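Local coordinates for protein laccase (Uncultured bacterium, PDB 4F7K) that probably oxidises phenolic and related substrates at copper centres while reducing dioxygen to water, at residues A[202-207]-A[243-248]. Residues are numbered along the deposited sequence; the frame is centred on the assembly and turned at random.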
loop_
_atom_site.group_PDB
_atom_site.type_symbol
_atom_site.label_atom_id
_atom_site.label_comp_id
_atom_site.label_asym_id
_atom_site.label_seq_id
_atom_site.Cartn_x
_atom_site.Cartn_y
_atom_site.Cartn_z
ATOM N N GLU A 202 8.290 6.995 -17.117
ATOM C CA GLU A 202 8.831 7.284 -18.457
ATOM C C GLU A 202 8.455 6.216 -19.469
ATOM O O GLU A 202 8.250 5.063 -19.098
ATOM C CB GLU A 202 10.339 7.467 -18.398
ATOM C CG GLU A 202 10.727 8.710 -17.601
ATOM C CD GLU A 202 12.203 8.953 -17.561
ATOM O OE1 GLU A 202 12.970 8.208 -18.213
ATOM O OE2 GLU A 202 12.597 9.906 -16.865
ATOM N N GLY A 203 8.321 6.624 -20.739
ATOM C CA GLY A 203 8.027 5.701 -21.849
ATOM C C GLY A 203 6.571 5.319 -22.020
ATOM O O GLY A 203 6.245 4.471 -22.838
ATOM N N VAL A 204 5.691 5.933 -21.242
ATOM C CA VAL A 204 4.273 5.639 -21.339
ATOM C C VAL A 204 3.480 6.922 -21.277
ATOM O O VAL A 204 3.972 7.942 -20.783
ATOM C CB VAL A 204 3.737 4.701 -20.208
ATOM C CG1 VAL A 204 4.358 3.327 -20.292
ATOM C CG2 VAL A 204 3.936 5.331 -18.841
ATOM N N GLU A 205 2.239 6.841 -21.748
ATOM C CA GLU A 205 1.317 7.969 -21.721
ATOM C C GLU A 205 -0.076 7.513 -21.303
ATOM O O GLU A 205 -0.643 6.575 -21.877
ATOM C CB GLU A 205 1.249 8.651 -23.098
ATOM C CG GLU A 205 0.748 10.086 -23.058
ATOM C CD GLU A 205 0.972 10.823 -24.365
ATOM O OE1 GLU A 205 0.580 10.295 -25.429
ATOM O OE2 GLU A 205 1.534 11.939 -24.324
ATOM N N GLY A 206 -0.625 8.199 -20.310
ATOM C CA GLY A 206 -1.941 7.874 -19.797
ATOM C C GLY A 206 -2.180 8.622 -18.512
ATOM O O GLY A 206 -1.716 9.760 -18.367
ATOM N N LYS A 207 -2.863 7.974 -17.565
ATOM C CA LYS A 207 -3.439 8.679 -16.419
ATOM C C LYS A 207 -3.558 7.854 -15.151
ATOM O O LYS A 207 -3.846 6.654 -15.203
ATOM C CB LYS A 207 -4.852 9.184 -16.760
ATOM C CG LYS A 207 -4.991 9.996 -18.032
ATOM C CD LYS A 207 -4.466 11.425 -17.900
ATOM C CE LYS A 207 -4.468 12.111 -19.299
ATOM N NZ LYS A 207 -3.115 11.967 -19.970
ATOM N N ALA A 243 11.836 2.245 -25.982
ATOM C CA ALA A 243 12.637 2.248 -24.770
ATOM C C ALA A 243 11.822 1.534 -23.707
ATOM O O ALA A 243 10.597 1.508 -23.796
ATOM C CB ALA A 243 12.984 3.692 -24.315
ATOM N N PRO A 244 12.495 0.939 -22.710
ATOM C CA PRO A 244 11.729 0.312 -21.641
ATOM C C PRO A 244 10.861 1.349 -20.944
ATOM O O PRO A 244 11.178 2.547 -20.970
ATOM C CB PRO A 244 12.815 -0.198 -20.693
ATOM C CG PRO A 244 14.051 -0.287 -21.533
ATOM C CD PRO A 244 13.944 0.893 -22.439
ATOM N N ILE A 245 9.760 0.903 -20.360
ATOM C CA ILE A 245 9.025 1.731 -19.424
ATOM C C ILE A 245 9.921 1.907 -18.192
ATOM O O ILE A 245 10.520 0.932 -17.731
ATOM C CB ILE A 245 7.701 1.077 -19.037
ATOM C CG1 ILE A 245 6.896 0.745 -20.296
ATOM C CG2 ILE A 245 6.929 1.980 -18.087
ATOM C CD1 ILE A 245 5.685 -0.135 -20.052
ATOM N N GLY A 246 10.046 3.145 -17.703
ATOM C CA GLY A 246 10.949 3.459 -16.576
ATOM C C GLY A 246 10.207 4.110 -15.425
ATOM O O GLY A 246 9.299 4.934 -15.653
ATOM N N PHE A 247 10.576 3.707 -14.205
ATOM C CA PHE A 247 10.071 4.270 -12.963
ATOM C C PHE A 247 11.191 5.073 -12.293
ATOM O O PHE A 247 12.196 4.509 -11.798
ATOM C CB PHE A 247 9.574 3.143 -12.037
ATOM C CG PHE A 247 8.400 2.381 -12.600
ATOM C CD1 PHE A 247 7.107 2.845 -12.414
ATOM C CD2 PHE A 247 8.598 1.229 -13.365
ATOM C CE1 PHE A 247 6.013 2.149 -12.950
ATOM C CE2 PHE A 247 7.506 0.537 -13.919
ATOM C CZ PHE A 247 6.213 1.012 -13.716
ATOM N N VAL A 248 11.027 6.387 -12.278
ATOM C CA VAL A 248 12.098 7.266 -11.884
ATOM C C VAL A 248 11.832 8.008 -10.580
ATOM O O VAL A 248 10.752 8.499 -10.340
ATOM C CB VAL A 248 12.504 8.233 -13.046
ATOM C CG1 VAL A 248 13.582 9.227 -12.600
ATOM C CG2 VAL A 248 13.037 7.432 -14.223
#
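I245 meets V204 and the backbone of E202 at once. Its side chain crosses that of V204 at about a right angle, and a single methyl, V204 CG1, takes all the contact: it sits 3.6 Å from I245 CG1 and equally near I245 CG2, with I245 CD1 hardly farther. Both branches can share that methyl because I245 CG1 stands anti to the carbonyl carbon (chi1 -55°) and CG2 anti to the backbone N. On the backbone side, I245 CA lies 3.4 Å from E202 O in a CA-H...O contact. Cutting I245 back to an alanine here is likely to open a gap beside V204 CG1, where the CG1, CG2 and CD1 carbons now pack, and leave that methyl without the isoleucine carbons it packs on. V178, V239 and I261 also touch the isoleucine, while F222 and A237 border V204, so the apolar patch reaches both sheets of this cupredoxin-like beta-sandwich. The chain changes sheets here: strand 197-202 lies beside 245-249, whereas 204-211 pairs with 232-239, and G203 makes the turn with a positive phi of 82°. G246 forms the antiparallel hydrogen-bonded pair with E202, and two bonds close it. E202 N donates to G246 O over 2.7 Å, nearly straight at 163°; G246 N returns a bond of 3.0 Å to E202 O. Farther along, V248 turns its CG2 methyl to the carboxylate of E202, 3.6 Å from OE2. The glutamate chain, extended beyond CG, carries its carboxylate obliquely across the valine, and E202 OE1 makes a weak hydrogen bond with a bound glycerol, probably from the crystallisation liquor.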